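Geranylgeranyl pyrophosphate synthase (Corynebacterium glutamicum, PDB 3LMD) probably condenses isopentenyl diphosphate with allylic diphosphates to build prenyl diphosphate chains, with magnesium as cofactor. Local coordinates at residues A281-I286 / E302-S307; Q237-I242 / D315-Y320; D187-Y192 / F265-L270. All coordinates share one frame; numbering follows the deposited sequence.

In the fold
Three contacts join helices of an all-helical prenyl synthase. Contact 2 is the innermost, its centre about 13 Å from that of the chain, and joins helix 219-246 to helix 309-328 through mostly aliphatic side chains. Contact 3, partly buried at about 18 Å, packs an aromatic ring on the start of helix 267-274, which also lies against contacts 1 and 2. Contact 1, about 29 Å out, pairs the shorter helices 278-286 and 294-306; its leucines are buried, and E282 lays its carboxylate over L303 and bonds H299. Contacts 2 and 3 touch through D241 and Y192, a probable hydrogen bond, and contacts 1 and 3 through L304 and V269. Contacts 1 and 2 do not touch.

Contact 1: residues A281-I286 / E302-S307; sequences AELRDI and ELLSQS
L283 and L303 form the apolar middle of this contact between helices 278-286 and 294-306, where segments 281-286 and 302-306 run roughly antiparallel, their axes at 148°. The two leucines lie alongside with opposite directions, L283 CD2 3.8 Å from L303 CB. The second methyl of L283, CD1, meets L304 CD2 at 3.9 Å, and those two side chains cross at about a right angle. I286 adds its tip, CD1, against L303 CD1 at 3.9 Å. Helix 267-274 packs on L283 and L304 through A272.

The mixed contact is that of E282. With CG anti to the backbone N (chi1 -172°) and the chain extended, it lies across L303: CG is 3.8 Å from L303 CD1 and OE1 is 3.6 Å from L303 CD2, while OE2 is hydrogen-bonded to H299.

Polar bonds finish the helix end. L304 O accepts from S307 N and, at 2.7 Å, from S307 OG, which also bonds to G309. E302 and S305, which bind calcium in a structure of this protein, stand outside the interface. Apolar packing carries the pairing, and the bond to H299 probably steadies the carboxylate resting on L303.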
ATOM      1  N   ALA A 281      -3.765 -43.439  -2.090  1.00 29.80           N
ATOM      2  CA  ALA A 281      -5.216 -43.565  -2.285  1.00 29.69           C
ATOM      3  C   ALA A 281      -6.008 -43.196  -1.042  1.00 32.76           C
ATOM      4  O   ALA A 281      -7.056 -42.526  -1.125  1.00 34.58           O
ATOM      5  CB  ALA A 281      -5.593 -45.009  -2.794  1.00 31.74           C
ATOM      6  N   GLU A 282      -5.516 -43.614   0.119  1.00 27.09           N
ATOM      7  CA  GLU A 282      -6.204 -43.352   1.362  1.00 32.29           C
ATOM      8  C   GLU A 282      -6.135 -41.867   1.735  1.00 37.34           C
ATOM      9  O   GLU A 282      -7.100 -41.303   2.252  1.00 34.62           O
ATOM     10  CB  GLU A 282      -5.643 -44.190   2.525  1.00 31.99           C
ATOM     11  CG  GLU A 282      -6.531 -44.038   3.774  1.00 42.05           C
ATOM     12  CD  GLU A 282      -6.184 -44.972   4.924  1.00 53.72           C
ATOM     13  OE1 GLU A 282      -5.292 -45.846   4.784  1.00 41.58           O
ATOM     14  OE2 GLU A 282      -6.818 -44.822   5.988  1.00 46.53           O
ATOM     15  N   LEU A 283      -4.988 -41.245   1.477  1.00 31.56           N
ATOM     16  CA  LEU A 283      -4.829 -39.797   1.663  1.00 35.74           C
ATOM     17  C   LEU A 283      -5.750 -38.997   0.739  1.00 31.67           C
ATOM     18  O   LEU A 283      -6.357 -38.006   1.180  1.00 35.87           O
ATOM     19  CB  LEU A 283      -3.353 -39.362   1.470  1.00 30.89           C
ATOM     20  CG  LEU A 283      -2.393 -39.697   2.613  1.00 30.30           C
ATOM     21  CD1 LEU A 283      -0.931 -39.488   2.174  1.00 34.12           C
ATOM     22  CD2 LEU A 283      -2.679 -38.867   3.864  1.00 30.60           C
ATOM     23  N   ARG A 284      -5.853 -39.400  -0.520  1.00 33.99           N
ATOM     24  CA  ARG A 284      -6.768 -38.729  -1.454  1.00 35.13           C
ATOM     25  C   ARG A 284      -8.217 -38.828  -0.951  1.00 42.86           C
ATOM     26  O   ARG A 284      -8.975 -37.864  -1.025  1.00 43.44           O
ATOM     27  CB  ARG A 284      -6.654 -39.269  -2.883  1.00 33.86           C
ATOM     28  CG  ARG A 284      -5.363 -38.858  -3.643  1.00 27.42           C
ATOM     29  CD  ARG A 284      -5.347 -39.282  -5.127  1.00 35.23           C
ATOM     30  NE  ARG A 284      -5.251 -40.745  -5.325  1.00 32.08           N
ATOM     31  CZ  ARG A 284      -4.123 -41.453  -5.282  1.00 38.66           C
ATOM     32  NH1 ARG A 284      -4.155 -42.764  -5.477  1.00 34.47           N
ATOM     33  NH2 ARG A 284      -2.959 -40.860  -5.046  1.00 27.92           N
ATOM     34  N   ASP A 285      -8.590 -39.995  -0.444  1.00 40.15           N
ATOM     35  CA  ASP A 285      -9.901 -40.188   0.159  1.00 47.17           C
ATOM     36  C   ASP A 285     -10.142 -39.263   1.353  1.00 48.51           C
ATOM     37  O   ASP A 285     -11.208 -38.671   1.485  1.00 46.15           O
ATOM     38  CB  ASP A 285     -10.058 -41.634   0.610  1.00 47.18           C
ATOM     39  CG  ASP A 285     -11.481 -41.966   0.998  1.00 63.67           C
ATOM     40  OD1 ASP A 285     -12.398 -41.645   0.210  1.00 57.14           O
ATOM     41  OD2 ASP A 285     -11.679 -42.544   2.089  1.00 63.10           O
ATOM     42  N   ILE A 286      -9.159 -39.149   2.235  1.00 43.29           N
ATOM     43  CA  ILE A 286      -9.338 -38.372   3.445  1.00 44.73           C
ATOM     44  C   ILE A 286      -9.223 -36.853   3.266  1.00 52.39           C
ATOM     45  O   ILE A 286     -10.013 -36.104   3.845  1.00 51.60           O
ATOM     46  CB  ILE A 286      -8.382 -38.826   4.552  1.00 42.28           C
ATOM     47  CG1 ILE A 286      -8.639 -40.304   4.887  1.00 49.38           C
ATOM     48  CG2 ILE A 286      -8.532 -37.918   5.785  1.00 40.76           C
ATOM     49  CD1 ILE A 286      -7.612 -40.939   5.860  1.00 42.12           C
ATOM     50  N   GLU A 302       0.183 -40.129  10.385  1.00 39.37           N
ATOM     51  CA  GLU A 302       0.762 -41.476  10.305  1.00 37.27           C
ATOM     52  C   GLU A 302       0.887 -41.941   8.856  1.00 32.10           C
ATOM     53  O   GLU A 302       1.947 -42.434   8.453  1.00 34.57           O
ATOM     54  CB  GLU A 302      -0.064 -42.489  11.125  1.00 44.04           C
ATOM     55  CG  GLU A 302       0.524 -43.887  11.154  1.00 51.85           C
ATOM     56  CD  GLU A 302       1.983 -43.910  11.604  1.00 68.26           C
ATOM     57  OE1 GLU A 302       2.312 -43.215  12.593  1.00 75.69           O
ATOM     58  OE2 GLU A 302       2.803 -44.630  10.975  1.00 62.75           O
ATOM     59  N   LEU A 303      -0.175 -41.773   8.063  1.00 30.20           N
ATOM     60  CA  LEU A 303      -0.111 -42.080   6.633  1.00 31.70           C
ATOM     61  C   LEU A 303       1.038 -41.319   5.923  1.00 31.55           C
ATOM     62  O   LEU A 303       1.787 -41.892   5.149  1.00 28.08           O
ATOM     63  CB  LEU A 303      -1.453 -41.734   5.963  1.00 24.56           C
ATOM     64  CG  LEU A 303      -2.627 -42.652   6.373  1.00 31.43           C
ATOM     65  CD1 LEU A 303      -3.927 -42.098   5.813  1.00 31.21           C
ATOM     66  CD2 LEU A 303      -2.384 -44.052   5.836  1.00 33.22           C
ATOM     67  N   LEU A 304       1.160 -40.028   6.194  1.00 28.91           N
ATOM     68  CA  LEU A 304       2.255 -39.231   5.611  1.00 25.29           C
ATOM     69  C   LEU A 304       3.621 -39.824   5.964  1.00 23.19           C
ATOM     70  O   LEU A 304       4.488 -39.929   5.103  1.00 27.63           O
ATOM     71  CB  LEU A 304       2.141 -37.758   6.093  1.00 27.44           C
ATOM     72  CG  LEU A 304       0.959 -37.026   5.452  1.00 33.36           C
ATOM     73  CD1 LEU A 304       0.686 -35.675   6.151  1.00 30.98           C
ATOM     74  CD2 LEU A 304       1.233 -36.811   3.973  1.00 33.21           C
ATOM     75  N   SER A 305       3.809 -40.284   7.205  1.00 26.91           N
ATOM     76  CA  SER A 305       5.080 -40.892   7.570  1.00 27.96           C
ATOM     77  C   SER A 305       5.311 -42.235   6.863  1.00 34.09           C
ATOM     78  O   SER A 305       6.446 -42.702   6.758  1.00 35.93           O
ATOM     79  CB  SER A 305       5.233 -41.036   9.103  1.00 33.50           C
ATOM     80  OG  SER A 305       4.544 -42.196   9.564  1.00 41.35           O
ATOM     81  N   GLN A 306       4.234 -42.849   6.383  1.00 28.35           N
ATOM     82  CA  GLN A 306       4.345 -44.120   5.651  1.00 28.94           C
ATOM     83  C   GLN A 306       4.545 -43.874   4.157  1.00 30.19           C
ATOM     84  O   GLN A 306       4.834 -44.814   3.416  1.00 27.53           O
ATOM     85  CB  GLN A 306       3.072 -44.996   5.883  1.00 27.75           C
ATOM     86  CG  GLN A 306       2.952 -45.477   7.319  1.00 32.20           C
ATOM     87  CD  GLN A 306       1.525 -45.969   7.699  1.00 42.11           C
ATOM     88  OE1 GLN A 306       0.583 -45.873   6.916  1.00 39.68           O
ATOM     89  NE2 GLN A 306       1.389 -46.494   8.907  1.00 43.21           N
ATOM     90  N   SER A 307       4.399 -42.613   3.720  1.00 25.62           N
ATOM     91  CA  SER A 307       4.384 -42.292   2.290  1.00 24.86           C
ATOM     92  C   SER A 307       5.809 -41.894   1.876  1.00 27.41           C
ATOM     93  O   SER A 307       6.714 -41.925   2.692  1.00 25.84           O
ATOM     94  CB  SER A 307       3.458 -41.099   2.001  1.00 27.62           C
ATOM     95  OG  SER A 307       4.115 -39.890   2.424  1.00 25.56           O
TER

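Contact 2: residues Q237-I242 / D315-Y320; sequences QIVDDI and DEVYRY
I238 and V317 lie side by side, pointing in opposite directions, and their CG2 methyls press to 3.4 Å, closer than two methyls normally pack. V317 has CG1 anti to its backbone N (chi1 171°), which turns CG1 to V239 and CG2 to I238 and I242. V239 CG2 lies near both methyls, 4.0 Å from V317 CG1, the side chains crossing at about a right angle; I242 CD1 is 4.1 Å from V317 CG2. The tip of I238, CD1, comes obliquely to the Y320 ring, 4.0 Å from CE2, and rests near the bent aliphatic part of E316. The axes of the two segments are close to antiparallel (160°).

D240 and D241 open the DDIID sequence of helix 219-246, the second aspartate-rich motif of the trans-prenyl synthases, which in relatives helps hold the magnesium-diphosphate group. On another side of the same helix I238, V239 and I242 pack it onto helix 309-328. Q237 NE2 donates to D241 OD1 at 3.0 Å from above the carboxylate plane.

On the partner helix, R319 grips E316 side-on in a salt bridge, NE to OE1 and NH1 to OE2, both at 2.9 Å. Both oxygens lie in the guanidinium plane but are met from about 50° above the carboxylate plane.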
ATOM      1  N   GLN A 237      11.061 -22.071   3.607  1.00 25.05           N
ATOM      2  CA  GLN A 237       9.644 -22.396   3.692  1.00 24.40           C
ATOM      3  C   GLN A 237       9.400 -23.919   3.560  1.00 24.66           C
ATOM      4  O   GLN A 237       8.568 -24.467   4.259  1.00 26.44           O
ATOM      5  CB  GLN A 237       8.856 -21.658   2.605  1.00 25.56           C
ATOM      6  CG  GLN A 237       7.343 -21.837   2.780  1.00 34.57           C
ATOM      7  CD  GLN A 237       6.877 -21.266   4.117  1.00 45.87           C
ATOM      8  OE1 GLN A 237       6.945 -20.065   4.319  1.00 39.65           O
ATOM      9  NE2 GLN A 237       6.458 -22.133   5.052  1.00 39.49           N
ATOM     10  N   ILE A 238      10.089 -24.586   2.635  1.00 24.82           N
ATOM     11  CA  ILE A 238       9.882 -26.017   2.505  1.00 24.19           C
ATOM     12  C   ILE A 238      10.366 -26.739   3.770  1.00 24.98           C
ATOM     13  O   ILE A 238       9.706 -27.660   4.267  1.00 26.38           O
ATOM     14  CB  ILE A 238      10.576 -26.601   1.252  1.00 25.63           C
ATOM     15  CG1 ILE A 238      10.002 -25.935  -0.015  1.00 25.42           C
ATOM     16  CG2 ILE A 238      10.301 -28.151   1.197  1.00 26.12           C
ATOM     17  CD1 ILE A 238      10.767 -26.212  -1.260  1.00 26.13           C
ATOM     18  N   VAL A 239      11.511 -26.316   4.306  1.00 25.14           N
ATOM     19  CA  VAL A 239      12.035 -26.951   5.497  1.00 25.21           C
ATOM     20  C   VAL A 239      11.031 -26.762   6.659  1.00 29.87           C
ATOM     21  O   VAL A 239      10.740 -27.709   7.395  1.00 28.66           O
ATOM     22  CB  VAL A 239      13.471 -26.425   5.875  1.00 26.85           C
ATOM     23  CG1 VAL A 239      13.815 -26.805   7.326  1.00 27.87           C
ATOM     24  CG2 VAL A 239      14.551 -27.011   4.922  1.00 26.40           C
ATOM     25  N   ASP A 240      10.499 -25.546   6.811  1.00 25.72           N
ATOM     26  CA  ASP A 240       9.467 -25.274   7.829  1.00 30.74           C
ATOM     27  C   ASP A 240       8.257 -26.208   7.646  1.00 34.58           C
ATOM     28  O   ASP A 240       7.663 -26.719   8.621  1.00 29.81           O
ATOM     29  CB  ASP A 240       8.962 -23.819   7.721  1.00 30.74           C
ATOM     30  CG  ASP A 240       9.882 -22.809   8.393  1.00 43.26           C
ATOM     31  OD1 ASP A 240      10.847 -23.211   9.073  1.00 42.03           O
ATOM     32  OD2 ASP A 240       9.620 -21.594   8.251  1.00 49.81           O
ATOM     33  N   ASP A 241       7.850 -26.376   6.397  1.00 26.23           N
ATOM     34  CA  ASP A 241       6.677 -27.198   6.087  1.00 27.46           C
ATOM     35  C   ASP A 241       6.908 -28.669   6.412  1.00 29.49           C
ATOM     36  O   ASP A 241       6.013 -29.333   6.928  1.00 33.72           O
ATOM     37  CB  ASP A 241       6.231 -27.021   4.619  1.00 26.91           C
ATOM     38  CG  ASP A 241       5.653 -25.630   4.347  1.00 32.70           C
ATOM     39  OD1 ASP A 241       5.317 -24.921   5.305  1.00 37.57           O
ATOM     40  OD2 ASP A 241       5.556 -25.230   3.172  1.00 34.88           O
ATOM     41  N   ILE A 242       8.112 -29.166   6.128  1.00 29.13           N
ATOM     42  CA  ILE A 242       8.484 -30.513   6.517  1.00 30.33           C
ATOM     43  C   ILE A 242       8.444 -30.678   8.048  1.00 36.28           C
ATOM     44  O   ILE A 242       7.880 -31.649   8.588  1.00 35.03           O
ATOM     45  CB  ILE A 242       9.889 -30.871   5.986  1.00 27.61           C
ATOM     46  CG1 ILE A 242       9.868 -30.994   4.442  1.00 24.99           C
ATOM     47  CG2 ILE A 242      10.401 -32.177   6.659  1.00 27.90           C
ATOM     48  CD1 ILE A 242      11.342 -31.033   3.841  1.00 24.77           C
ATOM     49  N   ASP A 315      14.088 -33.868  -1.258  1.00 25.56           N
ATOM     50  CA  ASP A 315      14.865 -33.821  -2.505  1.00 27.14           C
ATOM     51  C   ASP A 315      14.657 -32.492  -3.209  1.00 26.55           C
ATOM     52  O   ASP A 315      15.553 -31.990  -3.878  1.00 22.88           O
ATOM     53  CB  ASP A 315      14.478 -34.961  -3.461  1.00 26.06           C
ATOM     54  CG  ASP A 315      14.955 -36.317  -2.942  1.00 32.37           C
ATOM     55  OD1 ASP A 315      15.868 -36.332  -2.100  1.00 33.19           O
ATOM     56  OD2 ASP A 315      14.414 -37.342  -3.362  1.00 32.91           O
ATOM     57  N   GLU A 316      13.474 -31.913  -3.058  1.00 23.00           N
ATOM     58  CA  GLU A 316      13.240 -30.559  -3.622  1.00 27.25           C
ATOM     59  C   GLU A 316      14.072 -29.506  -2.859  1.00 29.15           C
ATOM     60  O   GLU A 316      14.696 -28.625  -3.458  1.00 24.58           O
ATOM     61  CB  GLU A 316      11.739 -30.249  -3.600  1.00 30.72           C
ATOM     62  CG  GLU A 316      11.350 -28.942  -4.257  1.00 34.89           C
ATOM     63  CD  GLU A 316      11.390 -29.006  -5.779  1.00 38.86           C
ATOM     64  OE1 GLU A 316      12.026 -29.916  -6.350  1.00 39.71           O
ATOM     65  OE2 GLU A 316      10.787 -28.124  -6.407  1.00 35.36           O
ATOM     66  N   VAL A 317      14.126 -29.630  -1.538  1.00 25.53           N
ATOM     67  CA  VAL A 317      15.073 -28.815  -0.733  1.00 26.73           C
ATOM     68  C   VAL A 317      16.513 -28.949  -1.242  1.00 29.79           C
ATOM     69  O   VAL A 317      17.247 -27.949  -1.383  1.00 24.76           O
ATOM     70  CB  VAL A 317      15.024 -29.180   0.764  1.00 24.44           C
ATOM     71  CG1 VAL A 317      16.172 -28.471   1.541  1.00 26.11           C
ATOM     72  CG2 VAL A 317      13.668 -28.771   1.375  1.00 25.05           C
ATOM     73  N   TYR A 318      16.922 -30.173  -1.543  1.00 24.72           N
ATOM     74  CA  TYR A 318      18.300 -30.378  -1.999  1.00 24.64           C
ATOM     75  C   TYR A 318      18.555 -29.730  -3.343  1.00 25.28           C
ATOM     76  O   TYR A 318      19.670 -29.276  -3.617  1.00 27.59           O
ATOM     77  CB  TYR A 318      18.634 -31.872  -2.118  1.00 29.66           C
ATOM     78  CG  TYR A 318      18.668 -32.611  -0.803  1.00 36.38           C
ATOM     79  CD1 TYR A 318      19.036 -31.964   0.375  1.00 36.06           C
ATOM     80  CD2 TYR A 318      18.394 -33.982  -0.751  1.00 34.40           C
ATOM     81  CE1 TYR A 318      19.099 -32.649   1.578  1.00 38.32           C
ATOM     82  CE2 TYR A 318      18.458 -34.673   0.449  1.00 33.49           C
ATOM     83  CZ  TYR A 318      18.813 -34.016   1.605  1.00 43.96           C
ATOM     84  OH  TYR A 318      18.879 -34.727   2.797  1.00 41.91           O
ATOM     85  N   ARG A 319      17.533 -29.733  -4.190  1.00 23.72           N
ATOM     86  CA  ARG A 319      17.627 -29.133  -5.502  1.00 25.72           C
ATOM     87  C   ARG A 319      17.812 -27.602  -5.380  1.00 26.31           C
ATOM     88  O   ARG A 319      18.628 -27.000  -6.095  1.00 25.54           O
ATOM     89  CB  ARG A 319      16.354 -29.462  -6.305  1.00 24.23           C
ATOM     90  CG  ARG A 319      16.365 -28.935  -7.742  1.00 25.51           C
ATOM     91  CD  ARG A 319      15.138 -29.371  -8.531  1.00 34.90           C
ATOM     92  NE  ARG A 319      13.944 -28.611  -8.172  1.00 30.29           N
ATOM     93  CZ  ARG A 319      13.686 -27.367  -8.577  1.00 36.13           C
ATOM     94  NH1 ARG A 319      12.549 -26.781  -8.216  1.00 33.24           N
ATOM     95  NH2 ARG A 319      14.549 -26.714  -9.350  1.00 30.71           N
ATOM     96  N   TYR A 320      17.066 -26.972  -4.472  1.00 25.22           N
ATOM     97  CA  TYR A 320      17.282 -25.531  -4.191  1.00 22.83           C
ATOM     98  C   TYR A 320      18.625 -25.275  -3.538  1.00 23.26           C
ATOM     99  O   TYR A 320      19.230 -24.237  -3.763  1.00 24.80           O
ATOM    100  CB  TYR A 320      16.153 -24.972  -3.329  1.00 21.46           C
ATOM    101  CG  TYR A 320      14.906 -24.804  -4.145  1.00 24.38           C
ATOM    102  CD1 TYR A 320      14.852 -23.849  -5.164  1.00 28.22           C
ATOM    103  CD2 TYR A 320      13.772 -25.566  -3.896  1.00 26.68           C
ATOM    104  CE1 TYR A 320      13.703 -23.680  -5.949  1.00 28.21           C
ATOM    105  CE2 TYR A 320      12.616 -25.394  -4.668  1.00 24.87           C
ATOM    106  CZ  TYR A 320      12.589 -24.452  -5.690  1.00 30.09           C
ATOM    107  OH  TYR A 320      11.438 -24.242  -6.456  1.00 31.88           O
TER

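Contact 3: residues D187-Y192 / F265-L270; sequences DPIEHY and FTLPVL
Y192 leans from helix 188-214 onto the first turn of helix 267-274, its side chain running along L270, L267 and T266. CB touches L270 CD1 at 3.8 Å. Beyond it, CG stands anti to the backbone N (chi1 165°), which carries the ring over to L267. Of the ring atoms, CD2 lies 4.0 Å from L267 CD1, and CE2 comes to 3.6 Å from L267 CB. On the other flank CE1 is 3.8 Å from T266 CA. The backbone N of L267 sits over one face of the ring, 3.5 Å above its plane and offset toward the rim. At the tip, OH is probably hydrogen-bonded to D241 OD2 of helix 219-246, and I238 CG1 packs against the same oxygen.

Next to the ring, I189 adds two branches: CG1 against L270 CB at 3.7 Å and CG2 against L267 CD1 at 3.8 Å. P188 meets the methyls of L270 at the margin. D187 N-caps helix 188-214, its OD1 accepting from I189 N at 2.8 Å and weakly from E190 N.

Ring and aliphatic groups thus make an apolar seam, while the hydroxyl reaches an aspartate of the second aspartate-rich motif and probably helps to fix that carboxylate's rotation.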
ATOM      1  N   ASP A 187      -1.761 -27.334 -11.517  1.00 36.52           N
ATOM      2  CA  ASP A 187      -1.052 -28.343 -10.757  1.00 39.72           C
ATOM      3  C   ASP A 187      -0.791 -27.811  -9.335  1.00 41.55           C
ATOM      4  O   ASP A 187      -0.204 -26.736  -9.160  1.00 32.94           O
ATOM      5  CB  ASP A 187       0.256 -28.696 -11.444  1.00 40.52           C
ATOM      6  CG  ASP A 187       0.975 -29.842 -10.758  1.00 54.05           C
ATOM      7  OD1 ASP A 187       1.245 -29.724  -9.547  1.00 61.32           O
ATOM      8  OD2 ASP A 187       1.272 -30.859 -11.422  1.00 51.73           O
ATOM      9  N   PRO A 188      -1.256 -28.546  -8.319  1.00 37.79           N
ATOM     10  CA  PRO A 188      -1.158 -28.076  -6.924  1.00 32.32           C
ATOM     11  C   PRO A 188       0.292 -27.845  -6.435  1.00 34.70           C
ATOM     12  O   PRO A 188       0.525 -27.008  -5.564  1.00 32.18           O
ATOM     13  CB  PRO A 188      -1.823 -29.208  -6.119  1.00 44.24           C
ATOM     14  CG  PRO A 188      -2.581 -30.070  -7.157  1.00 35.63           C
ATOM     15  CD  PRO A 188      -1.913 -29.870  -8.452  1.00 34.98           C
ATOM     16  N   ILE A 189       1.258 -28.570  -6.985  1.00 32.68           N
ATOM     17  CA  ILE A 189       2.646 -28.397  -6.574  1.00 33.35           C
ATOM     18  C   ILE A 189       3.274 -27.150  -7.218  1.00 34.97           C
ATOM     19  O   ILE A 189       4.034 -26.436  -6.578  1.00 32.92           O
ATOM     20  CB  ILE A 189       3.480 -29.653  -6.887  1.00 33.93           C
ATOM     21  CG1 ILE A 189       3.085 -30.773  -5.915  1.00 36.83           C
ATOM     22  CG2 ILE A 189       4.992 -29.337  -6.781  1.00 30.72           C
ATOM     23  CD1 ILE A 189       3.490 -32.184  -6.371  1.00 43.00           C
ATOM     24  N   GLU A 190       2.947 -26.902  -8.480  1.00 30.94           N
ATOM     25  CA  GLU A 190       3.291 -25.635  -9.150  1.00 32.57           C
ATOM     26  C   GLU A 190       2.675 -24.433  -8.421  1.00 33.69           C
ATOM     27  O   GLU A 190       3.317 -23.386  -8.269  1.00 31.38           O
ATOM     28  CB  GLU A 190       2.806 -25.642 -10.606  1.00 35.35           C
ATOM     29  CG  GLU A 190       3.528 -26.648 -11.477  1.00 56.01           C
ATOM     30  CD  GLU A 190       3.160 -26.529 -12.954  1.00 67.80           C
ATOM     31  OE1 GLU A 190       2.248 -25.745 -13.295  1.00 72.17           O
ATOM     32  OE2 GLU A 190       3.791 -27.227 -13.776  1.00 73.66           O
ATOM     33  N   HIS A 191       1.414 -24.564  -8.012  1.00 28.52           N
ATOM     34  CA  HIS A 191       0.750 -23.519  -7.236  1.00 34.40           C
ATOM     35  C   HIS A 191       1.508 -23.231  -5.943  1.00 32.90           C
ATOM     36  O   HIS A 191       1.802 -22.083  -5.618  1.00 27.20           O
ATOM     37  CB  HIS A 191      -0.692 -23.940  -6.897  1.00 31.21           C
ATOM     38  CG  HIS A 191      -1.404 -22.991  -5.984  1.00 26.97           C
ATOM     39  ND1 HIS A 191      -1.843 -21.749  -6.396  1.00 28.98           N
ATOM     40  CD2 HIS A 191      -1.747 -23.098  -4.676  1.00 31.84           C
ATOM     41  CE1 HIS A 191      -2.443 -21.142  -5.387  1.00 26.45           C
ATOM     42  NE2 HIS A 191      -2.408 -21.945  -4.335  1.00 35.58           N
ATOM     43  N   TYR A 192       1.805 -24.287  -5.190  1.00 26.25           N
ATOM     44  CA  TYR A 192       2.494 -24.150  -3.933  1.00 29.48           C
ATOM     45  C   TYR A 192       3.824 -23.473  -4.181  1.00 27.08           C
ATOM     46  O   TYR A 192       4.193 -22.570  -3.468  1.00 29.64           O
ATOM     47  CB  TYR A 192       2.725 -25.535  -3.297  1.00 29.60           C
ATOM     48  CG  TYR A 192       3.733 -25.569  -2.160  1.00 28.20           C
ATOM     49  CD1 TYR A 192       3.323 -25.439  -0.843  1.00 30.53           C
ATOM     50  CD2 TYR A 192       5.085 -25.821  -2.409  1.00 35.75           C
ATOM     51  CE1 TYR A 192       4.234 -25.491   0.205  1.00 31.92           C
ATOM     52  CE2 TYR A 192       6.011 -25.866  -1.384  1.00 35.00           C
ATOM     53  CZ  TYR A 192       5.577 -25.720  -0.072  1.00 39.29           C
ATOM     54  OH  TYR A 192       6.485 -25.774   0.966  1.00 42.94           O
ATOM     55  N   PHE A 265      -2.332 -27.830   2.622  1.00 39.32           N
ATOM     56  CA  PHE A 265      -1.501 -28.992   2.287  1.00 38.91           C
ATOM     57  C   PHE A 265      -0.200 -28.524   1.634  1.00 30.82           C
ATOM     58  O   PHE A 265      -0.201 -28.096   0.493  1.00 32.11           O
ATOM     59  CB  PHE A 265      -2.222 -29.915   1.304  1.00 36.44           C
ATOM     60  CG  PHE A 265      -3.605 -30.293   1.735  1.00 39.29           C
ATOM     61  CD1 PHE A 265      -3.877 -30.560   3.067  1.00 37.16           C
ATOM     62  CD2 PHE A 265      -4.623 -30.386   0.804  1.00 43.80           C
ATOM     63  CE1 PHE A 265      -5.162 -30.900   3.473  1.00 47.62           C
ATOM     64  CE2 PHE A 265      -5.898 -30.738   1.187  1.00 48.83           C
ATOM     65  CZ  PHE A 265      -6.175 -30.989   2.521  1.00 35.75           C
ATOM     66  N   THR A 266       0.894 -28.638   2.366  1.00 29.92           N
ATOM     67  CA  THR A 266       2.198 -28.206   1.866  1.00 28.89           C
ATOM     68  C   THR A 266       2.909 -29.313   1.059  1.00 33.18           C
ATOM     69  O   THR A 266       2.395 -30.411   0.899  1.00 29.29           O
ATOM     70  CB  THR A 266       3.054 -27.774   3.048  1.00 31.41           C
ATOM     71  OG1 THR A 266       3.213 -28.893   3.931  1.00 29.97           O
ATOM     72  CG2 THR A 266       2.319 -26.635   3.834  1.00 30.23           C
ATOM     73  N   LEU A 267       4.107 -29.026   0.570  1.00 28.97           N
ATOM     74  CA  LEU A 267       4.766 -29.897  -0.393  1.00 28.09           C
ATOM     75  C   LEU A 267       4.786 -31.395  -0.065  1.00 26.97           C
ATOM     76  O   LEU A 267       4.473 -32.194  -0.931  1.00 29.49           O
ATOM     77  CB  LEU A 267       6.204 -29.427  -0.621  1.00 29.68           C
ATOM     78  CG  LEU A 267       6.901 -29.947  -1.861  1.00 31.76           C
ATOM     79  CD1 LEU A 267       6.022 -29.664  -3.097  1.00 32.56           C
ATOM     80  CD2 LEU A 267       8.276 -29.217  -1.974  1.00 30.55           C
ATOM     81  N   PRO A 268       5.206 -31.788   1.153  1.00 24.19           N
ATOM     82  CA  PRO A 268       5.225 -33.252   1.380  1.00 29.53           C
ATOM     83  C   PRO A 268       3.842 -33.897   1.233  1.00 28.34           C
ATOM     84  O   PRO A 268       3.724 -35.055   0.812  1.00 27.05           O
ATOM     85  CB  PRO A 268       5.657 -33.384   2.836  1.00 26.91           C
ATOM     86  CG  PRO A 268       6.245 -32.032   3.219  1.00 32.30           C
ATOM     87  CD  PRO A 268       5.633 -31.024   2.335  1.00 25.82           C
ATOM     88  N   VAL A 269       2.802 -33.177   1.633  1.00 28.45           N
ATOM     89  CA  VAL A 269       1.449 -33.695   1.539  1.00 27.26           C
ATOM     90  C   VAL A 269       1.029 -33.789   0.093  1.00 27.18           C
ATOM     91  O   VAL A 269       0.396 -34.765  -0.313  1.00 26.57           O
ATOM     92  CB  VAL A 269       0.408 -32.793   2.303  1.00 26.92           C
ATOM     93  CG1 VAL A 269      -1.008 -33.470   2.284  1.00 28.86           C
ATOM     94  CG2 VAL A 269       0.865 -32.535   3.698  1.00 26.31           C
ATOM     95  N   LEU A 270       1.375 -32.779  -0.701  1.00 27.20           N
ATOM     96  CA  LEU A 270       0.995 -32.774  -2.106  1.00 26.75           C
ATOM     97  C   LEU A 270       1.707 -33.902  -2.859  1.00 30.26           C
ATOM     98  O   LEU A 270       1.132 -34.531  -3.734  1.00 25.49           O
ATOM     99  CB  LEU A 270       1.339 -31.434  -2.774  1.00 23.61           C
ATOM    100  CG  LEU A 270       0.608 -30.239  -2.118  1.00 25.96           C
ATOM    101  CD1 LEU A 270       1.165 -28.897  -2.677  1.00 29.11           C
ATOM    102  CD2 LEU A 270      -0.888 -30.378  -2.388  1.00 31.13           C
TER